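PDB 3TR3: BolA from Coxiella burnetii, which is of unestablished function but probably takes part in stress-related cellular processes, as a member of the BolA/IbaG family. Local coordinates for residues V5-L18 and V54-I66. Residues are numbered along the deposited sequence; the frame is centred on the assembly and turned at random.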
ATOM      1  N   VAL B   5      14.751   3.437   7.878  1.00 49.24           N
ATOM      2  CA  VAL B   5      13.879   3.114   6.751  1.00 43.82           C
ATOM      3  C   VAL B   5      12.400   3.076   7.126  1.00 40.00           C
ATOM      4  O   VAL B   5      12.014   2.492   8.139  1.00 41.58           O
ATOM      5  CB  VAL B   5      14.347   1.766   6.039  1.00 34.52           C
ATOM      6  CG1 VAL B   5      13.537   1.463   4.805  1.00 31.44           C
ATOM      7  CG2 VAL B   5      15.782   1.856   5.651  1.00 29.14           C
ATOM      8  N   THR B   6      11.557   3.697   6.307  1.00 34.59           N
ATOM      9  CA  THR B   6      10.122   3.635   6.583  1.00 34.29           C
ATOM     10  C   THR B   6       9.421   2.787   5.553  1.00 36.20           C
ATOM     11  O   THR B   6      10.019   2.385   4.550  1.00 31.12           O
ATOM     12  CB  THR B   6       9.436   5.030   6.595  1.00 41.68           C
ATOM     13  OG1 THR B   6       9.631   5.667   5.323  1.00 37.68           O
ATOM     14  CG2 THR B   6       9.976   5.912   7.758  1.00 26.38           C
ATOM     15  N   THR B   7       8.146   2.518   5.784  1.00 34.81           N
ATOM     16  CA  THR B   7       7.384   1.788   4.788  1.00 36.31           C
ATOM     17  C   THR B   7       7.186   2.613   3.513  1.00 35.96           C
ATOM     18  O   THR B   7       7.052   2.038   2.441  1.00 37.90           O
ATOM     19  CB  THR B   7       6.023   1.314   5.318  1.00 33.42           C
ATOM     20  OG1 THR B   7       5.264   2.460   5.729  1.00 37.26           O
ATOM     21  CG2 THR B   7       6.218   0.365   6.490  1.00 30.55           C
ATOM     22  N   HIS B   8       7.134   3.939   3.633  1.00 34.18           N
ATOM     23  CA  HIS B   8       6.949   4.820   2.467  1.00 36.23           C
ATOM     24  C   HIS B   8       8.242   4.846   1.600  1.00 36.82           C
ATOM     25  O   HIS B   8       8.183   5.049   0.401  1.00 36.61           O
ATOM     26  CB  HIS B   8       6.569   6.239   2.930  1.00 35.40           C
ATOM     27  CG  HIS B   8       6.118   7.151   1.829  1.00 45.10           C
ATOM     28  ND1 HIS B   8       4.990   6.911   1.068  1.00 51.42           N
ATOM     29  CD2 HIS B   8       6.639   8.318   1.364  1.00 45.95           C
ATOM     30  CE1 HIS B   8       4.828   7.887   0.190  1.00 51.98           C
ATOM     31  NE2 HIS B   8       5.818   8.754   0.352  1.00 50.09           N
ATOM     32  N   ASP B   9       9.398   4.689   2.242  1.00 35.21           N
ATOM     33  CA  ASP B   9      10.642   4.455   1.541  1.00 39.03           C
ATOM     34  C   ASP B   9      10.545   3.190   0.662  1.00 38.72           C
ATOM     35  O   ASP B   9      10.821   3.242  -0.523  1.00 40.99           O
ATOM     36  CB  ASP B   9      11.796   4.286   2.525  1.00 37.66           C
ATOM     37  CG  ASP B   9      12.183   5.581   3.208  1.00 44.00           C
ATOM     38  OD1 ASP B   9      12.008   6.674   2.623  1.00 42.32           O
ATOM     39  OD2 ASP B   9      12.667   5.490   4.356  1.00 49.62           O
ATOM     40  N   ILE B  10      10.184   2.065   1.269  1.00 37.85           N
ATOM     41  CA  ILE B  10      10.166   0.795   0.586  1.00 40.38           C
ATOM     42  C   ILE B  10       9.309   0.970  -0.681  1.00 42.06           C
ATOM     43  O   ILE B  10       9.692   0.514  -1.772  1.00 39.18           O
ATOM     44  CB  ILE B  10       9.540  -0.330   1.465  1.00 48.58           C
ATOM     45  CG1 ILE B  10      10.323  -0.565   2.768  1.00 43.64           C
ATOM     46  CG2 ILE B  10       9.408  -1.632   0.666  1.00 49.82           C
ATOM     47  CD1 ILE B  10      11.750  -0.957   2.597  1.00 38.65           C
ATOM     48  N   LYS B  11       8.174   1.664  -0.530  1.00 31.87           N
ATOM     49  CA  LYS B  11       7.203   1.825  -1.603  1.00 29.81           C
ATOM     50  C   LYS B  11       7.690   2.733  -2.729  1.00 37.94           C
ATOM     51  O   LYS B  11       7.536   2.390  -3.919  1.00 34.43           O
ATOM     52  CB  LYS B  11       5.858   2.331  -1.060  1.00 28.79           C
ATOM     53  CG  LYS B  11       5.007   3.067  -2.077  1.00 36.17           C
ATOM     54  CD  LYS B  11       3.587   3.278  -1.544  1.00 43.54           C
ATOM     55  CE  LYS B  11       2.867   4.382  -2.312  1.00 51.00           C
ATOM     56  NZ  LYS B  11       2.280   3.930  -3.591  1.00 54.97           N
ATOM     57  N   GLN B  12       8.258   3.886  -2.357  1.00 35.19           N
ATOM     58  CA  GLN B  12       8.825   4.790  -3.339  1.00 39.93           C
ATOM     59  C   GLN B  12      10.026   4.199  -4.124  1.00 38.49           C
ATOM     60  O   GLN B  12      10.112   4.372  -5.328  1.00 35.90           O
ATOM     61  CB  GLN B  12       9.202   6.118  -2.681  1.00 47.09           C
ATOM     62  CG  GLN B  12       7.974   6.920  -2.232  1.00 57.92           C
ATOM     63  CD  GLN B  12       8.318   8.341  -1.761  1.00 66.74           C
ATOM     64  OE1 GLN B  12       9.320   8.565  -1.055  1.00 69.21           O
ATOM     65  NE2 GLN B  12       7.481   9.309  -2.152  1.00 67.09           N
ATOM     66  N   TRP B  13      10.945   3.528  -3.424  1.00 39.15           N
ATOM     67  CA  TRP B  13      12.173   2.999  -4.003  1.00 34.56           C
ATOM     68  C   TRP B  13      11.875   1.900  -5.030  1.00 37.22           C
ATOM     69  O   TRP B  13      12.445   1.891  -6.114  1.00 41.51           O
ATOM     70  CB  TRP B  13      13.096   2.444  -2.915  1.00 30.04           C
ATOM     71  CG  TRP B  13      13.684   3.464  -1.974  1.00 38.33           C
ATOM     72  CD1 TRP B  13      13.836   4.804  -2.199  1.00 41.97           C
ATOM     73  CD2 TRP B  13      14.181   3.225  -0.640  1.00 37.51           C
ATOM     74  NE1 TRP B  13      14.408   5.410  -1.102  1.00 41.39           N
ATOM     75  CE2 TRP B  13      14.632   4.468  -0.133  1.00 40.51           C
ATOM     76  CE3 TRP B  13      14.300   2.079   0.165  1.00 32.57           C
ATOM     77  CZ2 TRP B  13      15.185   4.606   1.149  1.00 41.09           C
ATOM     78  CZ3 TRP B  13      14.854   2.207   1.432  1.00 37.48           C
ATOM     79  CH2 TRP B  13      15.289   3.470   1.914  1.00 41.17           C
ATOM     80  N   ILE B  14      10.970   0.989  -4.691  1.00 34.31           N
ATOM     81  CA  ILE B  14      10.618  -0.092  -5.594  1.00 35.22           C
ATOM     82  C   ILE B  14       9.882   0.440  -6.817  1.00 37.26           C
ATOM     83  O   ILE B  14      10.174   0.041  -7.928  1.00 42.15           O
ATOM     84  CB  ILE B  14       9.766  -1.155  -4.911  1.00 31.65           C
ATOM     85  CG1 ILE B  14      10.532  -1.819  -3.767  1.00 27.44           C
ATOM     86  CG2 ILE B  14       9.300  -2.176  -5.921  1.00 29.03           C
ATOM     87  CD1 ILE B  14       9.614  -2.784  -2.922  1.00 23.89           C
ATOM     88  N   GLU B  15       8.941   1.358  -6.625  1.00 33.44           N
ATOM     89  CA  GLU B  15       8.253   1.957  -7.773  1.00 33.23           C
ATOM     90  C   GLU B  15       9.153   2.836  -8.660  1.00 38.18           C
ATOM     91  O   GLU B  15       8.885   3.023  -9.831  1.00 43.96           O
ATOM     92  CB  GLU B  15       7.001   2.716  -7.332  1.00 29.00           C
ATOM     93  CG  GLU B  15       5.969   1.802  -6.671  1.00 33.62           C
ATOM     94  CD  GLU B  15       4.792   2.560  -6.073  1.00 39.54           C
ATOM     95  OE1 GLU B  15       4.898   3.796  -5.896  1.00 44.55           O
ATOM     96  OE2 GLU B  15       3.762   1.912  -5.787  1.00 37.13           O
ATOM     97  N   THR B  16      10.219   3.365  -8.091  1.00 38.00           N
ATOM     98  CA  THR B  16      11.164   4.158  -8.837  1.00 37.87           C
ATOM     99  C   THR B  16      12.047   3.233  -9.661  1.00 41.35           C
ATOM    100  O   THR B  16      12.216   3.453 -10.837  1.00 44.26           O
ATOM    101  CB  THR B  16      12.024   5.031  -7.895  1.00 38.31           C
ATOM    102  OG1 THR B  16      11.211   6.091  -7.383  1.00 46.22           O
ATOM    103  CG2 THR B  16      13.220   5.646  -8.618  1.00 34.86           C
ATOM    104  N   GLY B  17      12.561   2.179  -9.038  1.00 40.48           N
ATOM    105  CA  GLY B  17      13.484   1.275  -9.695  1.00 39.54           C
ATOM    106  C   GLY B  17      12.866   0.291 -10.682  1.00 39.61           C
ATOM    107  O   GLY B  17      13.539  -0.174 -11.588  1.00 40.93           O
ATOM    108  N   LEU B  18      11.593  -0.038 -10.509  1.00 36.15           N
ATOM    109  CA  LEU B  18      10.971  -1.088 -11.297  1.00 34.59           C
ATOM    110  C   LEU B  18       9.746  -0.548 -12.040  1.00 37.23           C
ATOM    111  O   LEU B  18       8.719  -0.305 -11.427  1.00 42.84           O
ATOM    112  CB  LEU B  18      10.600  -2.258 -10.378  1.00 32.58           C
ATOM    113  CG  LEU B  18      10.027  -3.482 -11.105  1.00 32.56           C
ATOM    114  CD1 LEU B  18      11.135  -4.110 -11.889  1.00 32.18           C
ATOM    115  CD2 LEU B  18       9.403  -4.497 -10.192  1.00 29.60           C
ATOM    116  N   VAL B  54      13.017  -7.240  -7.839  1.00 33.32           N
ATOM    117  CA  VAL B  54      12.635  -6.285  -6.828  1.00 32.76           C
ATOM    118  C   VAL B  54      13.848  -5.896  -5.959  1.00 32.27           C
ATOM    119  O   VAL B  54      14.110  -4.701  -5.754  1.00 29.02           O
ATOM    120  CB  VAL B  54      11.442  -6.791  -5.961  1.00 33.55           C
ATOM    121  CG1 VAL B  54      11.240  -5.867  -4.778  1.00 23.90           C
ATOM    122  CG2 VAL B  54      10.147  -6.906  -6.800  1.00 27.47           C
ATOM    123  N   TYR B  55      14.609  -6.892  -5.496  1.00 28.97           N
ATOM    124  CA  TYR B  55      15.817  -6.619  -4.725  1.00 29.98           C
ATOM    125  C   TYR B  55      16.806  -5.810  -5.550  1.00 34.77           C
ATOM    126  O   TYR B  55      17.530  -4.975  -5.020  1.00 37.18           O
ATOM    127  CB  TYR B  55      16.499  -7.905  -4.286  1.00 31.34           C
ATOM    128  CG  TYR B  55      15.684  -8.767  -3.363  1.00 37.53           C
ATOM    129  CD1 TYR B  55      14.879  -8.187  -2.390  1.00 38.14           C
ATOM    130  CD2 TYR B  55      15.728 -10.167  -3.443  1.00 37.55           C
ATOM    131  CE1 TYR B  55      14.116  -8.962  -1.531  1.00 40.19           C
ATOM    132  CE2 TYR B  55      14.960 -10.962  -2.574  1.00 37.39           C
ATOM    133  CZ  TYR B  55      14.154 -10.345  -1.615  1.00 42.93           C
ATOM    134  OH  TYR B  55      13.382 -11.078  -0.708  1.00 48.26           O
ATOM    135  N   ASN B  56      16.866  -6.092  -6.852  1.00 32.15           N
ATOM    136  CA  ASN B  56      17.781  -5.379  -7.728  1.00 31.16           C
ATOM    137  C   ASN B  56      17.343  -3.923  -7.960  1.00 30.15           C
ATOM    138  O   ASN B  56      18.170  -3.014  -7.965  1.00 28.49           O
ATOM    139  CB  ASN B  56      17.943  -6.154  -9.048  1.00 37.40           C
ATOM    140  CG  ASN B  56      18.926  -5.500  -9.995  1.00 42.52           C
ATOM    141  OD1 ASN B  56      18.528  -4.660 -10.813  1.00 46.85           O
ATOM    142  ND2 ASN B  56      20.211  -5.878  -9.901  1.00 40.05           N
ATOM    143  N   ALA B  57      16.039  -3.725  -8.167  1.00 29.02           N
ATOM    144  CA  ALA B  57      15.426  -2.406  -8.188  1.00 30.68           C
ATOM    145  C   ALA B  57      15.710  -1.568  -6.919  1.00 37.11           C
ATOM    146  O   ALA B  57      15.717  -0.357  -6.998  1.00 36.98           O
ATOM    147  CB  ALA B  57      13.905  -2.529  -8.414  1.00 30.48           C
ATOM    148  N   LEU B  58      15.920  -2.197  -5.757  1.00 38.29           N
ATOM    149  CA  LEU B  58      16.167  -1.447  -4.515  1.00 33.30           C
ATOM    150  C   LEU B  58      17.630  -1.066  -4.381  1.00 32.87           C
ATOM    151  O   LEU B  58      18.006  -0.278  -3.497  1.00 32.71           O
ATOM    152  CB  LEU B  58      15.706  -2.231  -3.280  1.00 32.70           C
ATOM    153  CG  LEU B  58      14.208  -2.281  -2.990  1.00 30.11           C
ATOM    154  CD1 LEU B  58      13.871  -3.435  -2.089  1.00 27.22           C
ATOM    155  CD2 LEU B  58      13.705  -0.966  -2.371  1.00 29.61           C
ATOM    156  N   GLY B  59      18.455  -1.636  -5.267  1.00 34.33           N
ATOM    157  CA  GLY B  59      19.854  -1.291  -5.388  1.00 28.19           C
ATOM    158  C   GLY B  59      20.608  -1.296  -4.084  1.00 37.84           C
ATOM    159  O   GLY B  59      20.608  -2.296  -3.368  1.00 41.53           O
ATOM    160  N   SER B  60      21.228  -0.166  -3.763  1.00 34.02           N
ATOM    161  CA  SER B  60      22.052  -0.058  -2.575  1.00 38.49           C
ATOM    162  C   SER B  60      21.229  -0.002  -1.273  1.00 42.26           C
ATOM    163  O   SER B  60      21.754  -0.291  -0.201  1.00 42.58           O
ATOM    164  CB  SER B  60      22.973   1.159  -2.693  1.00 41.12           C
ATOM    165  OG  SER B  60      22.241   2.357  -2.567  1.00 45.36           O
ATOM    166  N   HIS B  61      19.951   0.384  -1.377  1.00 41.89           N
ATOM    167  CA  HIS B  61      19.059   0.384  -0.237  1.00 39.39           C
ATOM    168  C   HIS B  61      18.951  -1.035   0.318  1.00 41.86           C
ATOM    169  O   HIS B  61      18.960  -1.254   1.552  1.00 38.06           O
ATOM    170  CB  HIS B  61      17.676   0.930  -0.626  1.00 40.36           C
ATOM    171  CG  HIS B  61      17.702   2.360  -1.069  1.00 48.90           C
ATOM    172  ND1 HIS B  61      18.184   3.383  -0.273  1.00 49.84           N
ATOM    173  CD2 HIS B  61      17.334   2.940  -2.242  1.00 48.99           C
ATOM    174  CE1 HIS B  61      18.097   4.527  -0.927  1.00 51.05           C
ATOM    175  NE2 HIS B  61      17.590   4.281  -2.128  1.00 52.52           N
HETATM  176  N   MSE B  62      18.870  -1.993  -0.601  1.00 40.90           N
HETATM  177  CA  MSE B  62      18.781  -3.393  -0.228  1.00 40.18           C
HETATM  178  C   MSE B  62      20.088  -3.883   0.363  1.00 42.03           C
HETATM  179  O   MSE B  62      20.126  -4.777   1.213  1.00 46.78           O
HETATM  180  CB  MSE B  62      18.405  -4.258  -1.437  1.00 36.72           C
HETATM  181  CG  MSE B  62      17.859  -5.648  -1.058  1.00 40.76           C
HETATM  182 SE   MSE B  62      16.318  -5.667   0.272  1.00 62.68          SE
HETATM  183  CE  MSE B  62      17.076  -6.691   1.753  1.00 41.46           C
ATOM    184  N   GLN B  63      21.177  -3.297  -0.084  1.00 38.31           N
ATOM    185  CA  GLN B  63      22.460  -3.829   0.291  1.00 38.82           C
ATOM    186  C   GLN B  63      22.812  -3.358   1.670  1.00 36.56           C
ATOM    187  O   GLN B  63      23.299  -4.135   2.485  1.00 39.38           O
ATOM    188  CB  GLN B  63      23.512  -3.408  -0.743  1.00 45.58           C
ATOM    189  CG  GLN B  63      24.934  -3.495  -0.269  1.00 50.62           C
ATOM    190  CD  GLN B  63      25.931  -2.974  -1.308  1.00 56.68           C
ATOM    191  OE1 GLN B  63      25.653  -1.990  -2.012  1.00 59.48           O
ATOM    192  NE2 GLN B  63      27.108  -3.632  -1.399  1.00 51.93           N
ATOM    193  N   SER B  64      22.543  -2.080   1.926  1.00 38.72           N
ATOM    194  CA  SER B  64      22.995  -1.380   3.138  1.00 40.49           C
ATOM    195  C   SER B  64      21.909  -0.932   4.152  1.00 50.21           C
ATOM    196  O   SER B  64      22.182  -0.867   5.339  1.00 50.75           O
ATOM    197  CB  SER B  64      23.820  -0.152   2.731  1.00 38.50           C
ATOM    198  OG  SER B  64      25.081  -0.573   2.245  1.00 43.31           O
ATOM    199  N   ASP B  65      20.704  -0.603   3.686  1.00 47.71           N
ATOM    200  CA  ASP B  65      19.700   0.054   4.548  1.00 42.68           C
ATOM    201  C   ASP B  65      18.604  -0.857   5.090  1.00 41.08           C
ATOM    202  O   ASP B  65      18.160  -0.666   6.220  1.00 39.15           O
ATOM    203  CB  ASP B  65      19.021   1.222   3.826  1.00 42.53           C
ATOM    204  CG  ASP B  65      20.007   2.272   3.355  1.00 53.38           C
ATOM    205  OD1 ASP B  65      21.141   2.357   3.910  1.00 52.45           O
ATOM    206  OD2 ASP B  65      19.631   3.025   2.430  1.00 60.94           O
ATOM    207  N   ILE B  66      18.161  -1.825   4.272  1.00 38.17           N
ATOM    208  CA  ILE B  66      17.039  -2.685   4.610  1.00 35.22           C
ATOM    209  C   ILE B  66      17.550  -4.006   5.156  1.00 39.39           C
ATOM    210  O   ILE B  66      18.156  -4.776   4.426  1.00 40.73           O
ATOM    211  CB  ILE B  66      16.150  -2.940   3.390  1.00 34.93           C
ATOM    212  CG1 ILE B  66      15.729  -1.637   2.728  1.00 35.89           C
ATOM    213  CG2 ILE B  66      14.937  -3.793   3.729  1.00 24.61           C
ATOM    214  CD1 ILE B  66      14.924  -1.883   1.489  1.00 25.11           C
TER
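The W13 indole and the H61 imidazole lie flat against each other. Their planes differ by 2°, and the centroid of the indole six-membered ring is 3.6 Å from that of the H61 ring, which defines a face-to-face stack. A chi1 of -63°, with CG anti to the carbonyl carbon, swings the H61 ring flat over the indole. H61 CB adds a CH-pi contact over the face of the six-membered ring. The imidazole's rotation is fixed from its edge: H61 ND1 donates to D65 OD2 at 3.1 Å, nearly straight at 170°, meeting the carboxylate on its anti side.

At the edge of the indole the packing is apolar and tight. L58 CD2 wedges between W13 CB at 3.5 Å and I14 CG1 at 3.6 Å, while I10 CD1 meets I66 CD1 at 3.5 Å; F33 of strand 32-38 touches both I10 and I66, and V23 and L69 of the flanking strands touch I14 and L58. Helix 7-17 and segment 54-66 thus pack side by side on the three-stranded sheet.

The G17 end is looser. Its solvent side is G17 itself, whose backbone carbon G17 C meets A57 CB at 3.8 Å; L18 CD2 and V54 CG2 form a buried but wider apolar contact at 4.2 Å. No hydrogen bond crosses between the segments. Cohesion therefore rests on ring stacking and apolar contact, and the D65 carboxylate would probably polarise the imidazole and favour a proton on ND1.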